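Local coordinates for protein formiminotetrahydrofolate cyclodeaminase (Thermotoga maritima, PDB 1O5H) that probably catalyses the cyclodeamination of 5-formiminotetrahydrofolate to 5,10-methenyltetrahydrofolate with release of ammonia, a step of one-carbon metabolism, at residues C48-M53 / L151-L156; D130-L135 / A193-C198. One frame throughout, in Å; residues are numbered along the deposited sequence.

Contact 1: C48-M53 / L151-L156; sequences CALAEM and LNAADL
Leu50 and Ala153 form the centre of this helix-helix contact, where helix 36-56 runs antiparallel to helix 147-172. The axes of segments 48-53 and 151-156 make an angle of 158°. Their closest approach is 8.6 Å. The nearest backbone pair is Leu50 and Ala153, with CA atoms 6.0 Å apart. The methyl of Ala153 therefore fits against the base of the leucine side chain, its CB lying 3.9 Å from Leu50 CB. In Leu50, CG stands anti to the carbonyl carbon and beside the backbone N (chi1 -64°), and this together with chi2 of 157° turns CD1 toward helix 147-172. That branch passes 4.1 Å from Ala153 CB and meets CD1 of Leu156 at 4.0 Å, methyl to methyl, the two leucine side chains crossing at about a right angle. The same CD1 stands 4.4 Å from Asn152 CB, and thus meets the aliphatic base of that residue; the amide of Asn152 is engaged elsewhere, its ND2 hydrogen-bonded to Asn167 of the second subunit. Next in sequence, Ala51 adds a marginal backbone approach, its N lying 4.5 Å from Ala153 CB, while its methyl packs on helix 107-141. All five touching residues are buried. Since the side-chain-to-side-chain contacts are all carbon to carbon, the chemistry implies that these two helices are held here by van der Waals packing and exclusion of water.

Contact 2: D130-L135 / A193-C198; sequences DLAHEL and AQIEGC
Cys198 SG lies over one face of the His133 ring, 3.5 Å from His133 ND1, in a sulfur-aromatic contact and not a hydrogen bond. It belongs to a parallel helix pair in an all-helical subunit, formed by helix 107-141 and helix 178-206, whose segments 130-135 and 193-198 have local axes inclined by 26° and 8.8 Å apart at closest. The sulfur lies 3.7 Å from the centroid of the His133 ring and 21° off its normal, displaced toward the rim on the ND1 side. The histidine reaches this position although its CB does not point at the partner helix: CG stands beside the backbone N, anti to the carbonyl carbon (chi1 -83°), and the ring swings across to the cysteine. At the ring's edge, near its plane, Gln194 OE1 approaches His133 NE2 at 3.7 Å, too long to count as a bond. An alanine here, removing the ring that covers Cys198 SG, is likely to open a gap beside the sulfur and leave the Gln194 amide freer to turn. Beside this contact, Ala132 and Cys198 give the closest backbone approach, their CA atoms 5.8 Å apart, as small side chains permit. Ile195 flanks this point and also packs on Met128 and Lys129 of helix 107-141 and on Phe161 of helix 147-172. Cys198 CB completes the fit, 3.7 Å from Ala132 CB and 3.9 Å from Ala132 O.

Along the chain the segments alternate: 48-53 (contact 1), 130-135 (contact 2), 151-156 (contact 1) and 193-198 (contact 2), each on its own long helix. The contact centres lie 12 Å apart, and each is about 11 Å from the centre of the chain. They touch directly through helix 107-141: Leu135 CD2 lies 3.7 Å from Ala51 CB, and Leu131 also packs on Ala51, while Leu135 additionally reaches Ala153 and Ala154 on helix 147-172. Helices 36-56, 107-141, 147-172 and 178-206 are thereby joined in one continuous packing region of the all-helical subunit. Contact 1 lies beside the second subunit, whereas no other chain of the assembly touches contact 2.

Contact 1: C48-M53 / L151-L156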
ATOM      1  N   CYS A  48      -6.995  -6.518  -1.576  1.00 38.26           N
ATOM      2  CA  CYS A  48      -7.983  -7.562  -1.830  1.00 38.81           C
ATOM      3  C   CYS A  48      -9.384  -7.040  -1.548  1.00 40.60           C
ATOM      4  O   CYS A  48     -10.339  -7.334  -2.286  1.00 43.63           O
ATOM      5  CB  CYS A  48      -7.694  -8.821  -1.012  1.00 38.69           C
ATOM      6  SG  CYS A  48      -6.174  -9.696  -1.509  1.00 48.11           S
ATOM      7  N   ALA A  49      -9.519  -6.235  -0.505  1.00 39.77           N
ATOM      8  CA  ALA A  49     -10.808  -5.630  -0.222  1.00 39.59           C
ATOM      9  C   ALA A  49     -11.309  -4.744  -1.357  1.00 39.36           C
ATOM     10  O   ALA A  49     -12.489  -4.781  -1.681  1.00 38.69           O
ATOM     11  CB  ALA A  49     -10.782  -4.869   1.079  1.00 41.43           C
ATOM     12  N   LEU A  50     -10.440  -3.958  -1.985  1.00 39.82           N
ATOM     13  CA  LEU A  50     -10.915  -3.192  -3.136  1.00 39.31           C
ATOM     14  C   LEU A  50     -11.395  -4.144  -4.231  1.00 40.80           C
ATOM     15  O   LEU A  50     -12.466  -3.951  -4.806  1.00 39.36           O
ATOM     16  CB  LEU A  50      -9.854  -2.248  -3.658  1.00 38.96           C
ATOM     17  CG  LEU A  50      -9.447  -1.150  -2.677  1.00 43.12           C
ATOM     18  CD1 LEU A  50      -8.061  -0.667  -3.033  1.00 49.76           C
ATOM     19  CD2 LEU A  50     -10.429   0.014  -2.664  1.00 31.27           C
ATOM     20  N   ALA A  51     -10.632  -5.200  -4.501  1.00 41.76           N
ATOM     21  CA  ALA A  51     -11.036  -6.119  -5.547  1.00 42.11           C
ATOM     22  C   ALA A  51     -12.381  -6.712  -5.187  1.00 44.60           C
ATOM     23  O   ALA A  51     -13.252  -6.867  -6.047  1.00 47.94           O
ATOM     24  CB  ALA A  51     -10.036  -7.192  -5.722  1.00 42.49           C
ATOM     25  N   GLU A  52     -12.560  -7.042  -3.916  1.00 44.20           N
ATOM     26  CA  GLU A  52     -13.840  -7.526  -3.467  1.00 45.66           C
ATOM     27  C   GLU A  52     -14.948  -6.484  -3.689  1.00 49.16           C
ATOM     28  O   GLU A  52     -16.051  -6.833  -4.137  1.00 49.27           O
ATOM     29  CB  GLU A  52     -13.766  -7.927  -2.006  1.00 45.30           C
ATOM     30  CG  GLU A  52     -14.953  -8.754  -1.568  1.00 48.26           C
ATOM     31  CD  GLU A  52     -14.834  -9.277  -0.156  1.00 49.38           C
ATOM     32  OE1 GLU A  52     -13.708  -9.415   0.351  1.00 53.45           O
ATOM     33  OE2 GLU A  52     -15.883  -9.562   0.445  1.00 51.83           O
HETATM   34  N   MSE A  53     -14.659  -5.214  -3.391  1.00 51.55           N
HETATM   35  CA  MSE A  53     -15.646  -4.158  -3.582  1.00 55.44           C
HETATM   36  C   MSE A  53     -16.104  -4.095  -5.019  1.00 50.54           C
HETATM   37  O   MSE A  53     -17.293  -4.129  -5.286  1.00 52.34           O
HETATM   38  CB  MSE A  53     -15.103  -2.820  -3.158  1.00 54.33           C
HETATM   39  CG  MSE A  53     -15.900  -1.633  -3.666  1.00 57.66           C
HETATM   40 SE   MSE A  53     -15.066  -0.051  -2.900  1.00 75.88          SE
HETATM   41  CE  MSE A  53     -16.195   1.487  -3.881  1.00 70.12           C
ATOM     42  N   LEU A 151      -7.843  -0.141 -10.410  1.00 35.13           N
ATOM     43  CA  LEU A 151      -6.518   0.378 -10.695  1.00 34.06           C
ATOM     44  C   LEU A 151      -5.806   0.587  -9.387  1.00 35.67           C
ATOM     45  O   LEU A 151      -4.669   0.182  -9.219  1.00 39.55           O
ATOM     46  CB  LEU A 151      -6.607   1.701 -11.429  1.00 31.57           C
ATOM     47  CG  LEU A 151      -5.829   1.804 -12.734  1.00 36.79           C
ATOM     48  CD1 LEU A 151      -5.813   3.227 -13.145  1.00 33.47           C
ATOM     49  CD2 LEU A 151      -4.390   1.244 -12.646  1.00 30.48           C
ATOM     50  N   ASN A 152      -6.501   1.191  -8.441  1.00 35.87           N
ATOM     51  CA  ASN A 152      -5.925   1.453  -7.161  1.00 35.50           C
ATOM     52  C   ASN A 152      -5.437   0.160  -6.601  1.00 35.03           C
ATOM     53  O   ASN A 152      -4.321   0.090  -6.068  1.00 36.82           O
ATOM     54  CB  ASN A 152      -6.966   2.073  -6.239  1.00 37.30           C
ATOM     55  CG  ASN A 152      -7.242   3.509  -6.574  1.00 38.36           C
ATOM     56  OD1 ASN A 152      -6.612   4.094  -7.476  1.00 44.14           O
ATOM     57  ND2 ASN A 152      -8.155   4.107  -5.835  1.00 33.90           N
ATOM     58  N   ALA A 153      -6.256  -0.879  -6.731  1.00 32.58           N
ATOM     59  CA  ALA A 153      -5.879  -2.156  -6.159  1.00 32.30           C
ATOM     60  C   ALA A 153      -4.681  -2.738  -6.897  1.00 33.66           C
ATOM     61  O   ALA A 153      -3.810  -3.345  -6.278  1.00 37.28           O
ATOM     62  CB  ALA A 153      -7.015  -3.096  -6.138  1.00 32.09           C
ATOM     63  N   ALA A 154      -4.579  -2.499  -8.198  1.00 32.24           N
ATOM     64  CA  ALA A 154      -3.405  -2.976  -8.931  1.00 31.85           C
ATOM     65  C   ALA A 154      -2.145  -2.271  -8.462  1.00 34.59           C
ATOM     66  O   ALA A 154      -1.078  -2.886  -8.252  1.00 39.03           O
ATOM     67  CB  ALA A 154      -3.589  -2.801 -10.390  1.00 29.28           C
ATOM     68  N   ASP A 155      -2.244  -0.972  -8.275  1.00 33.35           N
ATOM     69  CA  ASP A 155      -1.073  -0.277  -7.807  1.00 33.87           C
ATOM     70  C   ASP A 155      -0.626  -0.812  -6.426  1.00 34.46           C
ATOM     71  O   ASP A 155       0.559  -1.110  -6.228  1.00 36.89           O
ATOM     72  CB  ASP A 155      -1.295   1.223  -7.867  1.00 32.64           C
ATOM     73  CG  ASP A 155      -1.209   1.760  -9.297  1.00 35.60           C
ATOM     74  OD1 ASP A 155      -0.258   1.389 -10.004  1.00 39.70           O
ATOM     75  OD2 ASP A 155      -2.022   2.570  -9.806  1.00 45.73           O
ATOM     76  N   LEU A 156      -1.563  -1.001  -5.499  1.00 32.33           N
ATOM     77  CA  LEU A 156      -1.181  -1.507  -4.184  1.00 32.41           C
ATOM     78  C   LEU A 156      -0.633  -2.920  -4.301  1.00 32.09           C
ATOM     79  O   LEU A 156       0.426  -3.217  -3.761  1.00 28.83           O
ATOM     80  CB  LEU A 156      -2.361  -1.484  -3.229  1.00 33.64           C
ATOM     81  CG  LEU A 156      -2.975  -0.107  -3.035  1.00 30.52           C
ATOM     82  CD1 LEU A 156      -4.182  -0.246  -2.145  1.00 24.78           C
ATOM     83  CD2 LEU A 156      -1.963   0.852  -2.447  1.00 23.08           C
TER

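Contact 2: D130-L135 / A193-C198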
ATOM      1  N   ASP A 130      -2.319 -14.169  -6.945  1.00 38.04           N
ATOM      2  CA  ASP A 130      -3.745 -14.428  -7.083  1.00 38.60           C
ATOM      3  C   ASP A 130      -4.505 -13.138  -7.245  1.00 37.52           C
ATOM      4  O   ASP A 130      -5.365 -13.050  -8.088  1.00 36.04           O
ATOM      5  CB  ASP A 130      -4.280 -15.184  -5.881  1.00 40.05           C
ATOM      6  CG  ASP A 130      -3.761 -16.598  -5.818  1.00 45.22           C
ATOM      7  OD1 ASP A 130      -3.423 -17.145  -6.901  1.00 45.90           O
ATOM      8  OD2 ASP A 130      -3.668 -17.233  -4.740  1.00 45.96           O
ATOM      9  N   LEU A 131      -4.177 -12.135  -6.433  1.00 37.18           N
ATOM     10  CA  LEU A 131      -4.888 -10.876  -6.480  1.00 34.50           C
ATOM     11  C   LEU A 131      -4.731 -10.282  -7.850  1.00 34.70           C
ATOM     12  O   LEU A 131      -5.698  -9.828  -8.438  1.00 34.57           O
ATOM     13  CB  LEU A 131      -4.373  -9.918  -5.412  1.00 34.67           C
ATOM     14  CG  LEU A 131      -4.915  -8.486  -5.469  1.00 34.19           C
ATOM     15  CD1 LEU A 131      -6.422  -8.485  -5.331  1.00 25.66           C
ATOM     16  CD2 LEU A 131      -4.290  -7.586  -4.399  1.00 34.43           C
ATOM     17  N   ALA A 132      -3.518 -10.320  -8.380  1.00 36.65           N
ATOM     18  CA  ALA A 132      -3.266  -9.721  -9.684  1.00 38.59           C
ATOM     19  C   ALA A 132      -4.160 -10.347 -10.728  1.00 38.49           C
ATOM     20  O   ALA A 132      -4.809  -9.643 -11.455  1.00 40.72           O
ATOM     21  CB  ALA A 132      -1.822  -9.869 -10.067  1.00 38.01           C
ATOM     22  N   HIS A 133      -4.214 -11.670 -10.785  1.00 40.82           N
ATOM     23  CA  HIS A 133      -5.044 -12.362 -11.773  1.00 43.06           C
ATOM     24  C   HIS A 133      -6.508 -11.967 -11.662  1.00 44.89           C
ATOM     25  O   HIS A 133      -7.201 -11.862 -12.682  1.00 47.96           O
ATOM     26  CB  HIS A 133      -4.897 -13.894 -11.714  1.00 43.51           C
ATOM     27  CG  HIS A 133      -3.705 -14.420 -12.464  1.00 55.20           C
ATOM     28  ND1 HIS A 133      -3.625 -14.412 -13.843  1.00 61.12           N
ATOM     29  CD2 HIS A 133      -2.544 -14.969 -12.028  1.00 65.14           C
ATOM     30  CE1 HIS A 133      -2.466 -14.929 -14.223  1.00 62.12           C
ATOM     31  NE2 HIS A 133      -1.791 -15.274 -13.141  1.00 65.51           N
ATOM     32  N   GLU A 134      -6.987 -11.722 -10.448  1.00 43.52           N
ATOM     33  CA  GLU A 134      -8.370 -11.317 -10.289  1.00 43.09           C
ATOM     34  C   GLU A 134      -8.583  -9.887 -10.752  1.00 42.10           C
ATOM     35  O   GLU A 134      -9.632  -9.555 -11.334  1.00 42.48           O
ATOM     36  CB  GLU A 134      -8.841 -11.474  -8.850  1.00 44.92           C
ATOM     37  CG  GLU A 134      -8.686 -12.876  -8.256  1.00 52.84           C
ATOM     38  CD  GLU A 134      -9.567 -13.939  -8.892  1.00 60.19           C
ATOM     39  OE1 GLU A 134      -9.865 -13.875 -10.100  1.00 67.69           O
ATOM     40  OE2 GLU A 134      -9.949 -14.878  -8.173  1.00 69.11           O
ATOM     41  N   LEU A 135      -7.585  -9.042 -10.502  1.00 39.96           N
ATOM     42  CA  LEU A 135      -7.656  -7.655 -10.919  1.00 35.60           C
ATOM     43  C   LEU A 135      -7.664  -7.640 -12.408  1.00 36.97           C
ATOM     44  O   LEU A 135      -8.361  -6.831 -12.995  1.00 39.47           O
ATOM     45  CB  LEU A 135      -6.504  -6.828 -10.365  1.00 35.97           C
ATOM     46  CG  LEU A 135      -6.606  -6.556  -8.859  1.00 35.14           C
ATOM     47  CD1 LEU A 135      -5.511  -5.684  -8.350  1.00 29.72           C
ATOM     48  CD2 LEU A 135      -7.929  -5.908  -8.531  1.00 37.52           C
ATOM     49  N   ALA A 193       6.888 -12.459 -12.740  1.00 38.76           N
ATOM     50  CA  ALA A 193       6.512 -12.286 -14.127  1.00 36.18           C
ATOM     51  C   ALA A 193       5.004 -12.265 -14.245  1.00 37.68           C
ATOM     52  O   ALA A 193       4.444 -11.410 -14.954  1.00 39.08           O
ATOM     53  CB  ALA A 193       7.121 -13.347 -14.985  1.00 32.56           C
ATOM     54  N   GLN A 194       4.349 -13.164 -13.509  1.00 37.10           N
ATOM     55  CA  GLN A 194       2.895 -13.260 -13.534  1.00 39.44           C
ATOM     56  C   GLN A 194       2.307 -11.963 -13.043  1.00 40.04           C
ATOM     57  O   GLN A 194       1.496 -11.339 -13.733  1.00 43.57           O
ATOM     58  CB  GLN A 194       2.405 -14.470 -12.747  1.00 37.14           C
ATOM     59  CG  GLN A 194       2.511 -15.779 -13.578  1.00 42.30           C
ATOM     60  CD  GLN A 194       2.190 -17.025 -12.769  1.00 47.59           C
ATOM     61  OE1 GLN A 194       1.225 -17.029 -12.000  1.00 67.02           O
ATOM     62  NE2 GLN A 194       3.002 -18.093 -12.932  1.00 66.35           N
ATOM     63  N   ILE A 195       2.798 -11.507 -11.899  1.00 39.24           N
ATOM     64  CA  ILE A 195       2.339 -10.281 -11.304  1.00 38.20           C
ATOM     65  C   ILE A 195       2.624  -9.040 -12.182  1.00 42.01           C
ATOM     66  O   ILE A 195       1.725  -8.241 -12.414  1.00 42.77           O
ATOM     67  CB  ILE A 195       2.933 -10.123  -9.888  1.00 37.12           C
ATOM     68  CG1 ILE A 195       2.332 -11.165  -8.944  1.00 38.57           C
ATOM     69  CG2 ILE A 195       2.651  -8.729  -9.335  1.00 25.13           C
ATOM     70  CD1 ILE A 195       2.999 -11.191  -7.625  1.00 30.95           C
ATOM     71  N   GLU A 196       3.853  -8.877 -12.670  1.00 42.79           N
ATOM     72  CA  GLU A 196       4.147  -7.777 -13.595  1.00 43.79           C
ATOM     73  C   GLU A 196       3.211  -7.775 -14.776  1.00 44.21           C
ATOM     74  O   GLU A 196       2.672  -6.721 -15.127  1.00 44.85           O
ATOM     75  CB  GLU A 196       5.558  -7.887 -14.159  1.00 45.82           C
ATOM     76  CG  GLU A 196       6.615  -7.127 -13.383  1.00 57.94           C
ATOM     77  CD  GLU A 196       6.181  -5.710 -13.056  1.00 73.28           C
ATOM     78  OE1 GLU A 196       5.907  -4.920 -14.003  1.00 73.93           O
ATOM     79  OE2 GLU A 196       6.105  -5.396 -11.839  1.00 71.22           O
ATOM     80  N   GLY A 197       3.031  -8.957 -15.382  1.00 40.22           N
ATOM     81  CA  GLY A 197       2.233  -9.084 -16.568  1.00 37.58           C
ATOM     82  C   GLY A 197       0.832  -8.613 -16.328  1.00 38.69           C
ATOM     83  O   GLY A 197       0.384  -7.681 -16.995  1.00 38.45           O
ATOM     84  N   CYS A 198       0.140  -9.251 -15.378  1.00 38.77           N
ATOM     85  CA  CYS A 198      -1.200  -8.810 -15.004  1.00 40.00           C
ATOM     86  C   CYS A 198      -1.224  -7.303 -14.730  1.00 39.80           C
ATOM     87  O   CYS A 198      -2.069  -6.574 -15.220  1.00 41.03           O
ATOM     88  CB  CYS A 198      -1.667  -9.559 -13.766  1.00 40.30           C
ATOM     89  SG  CYS A 198      -2.138 -11.286 -14.065  1.00 51.47           S
TER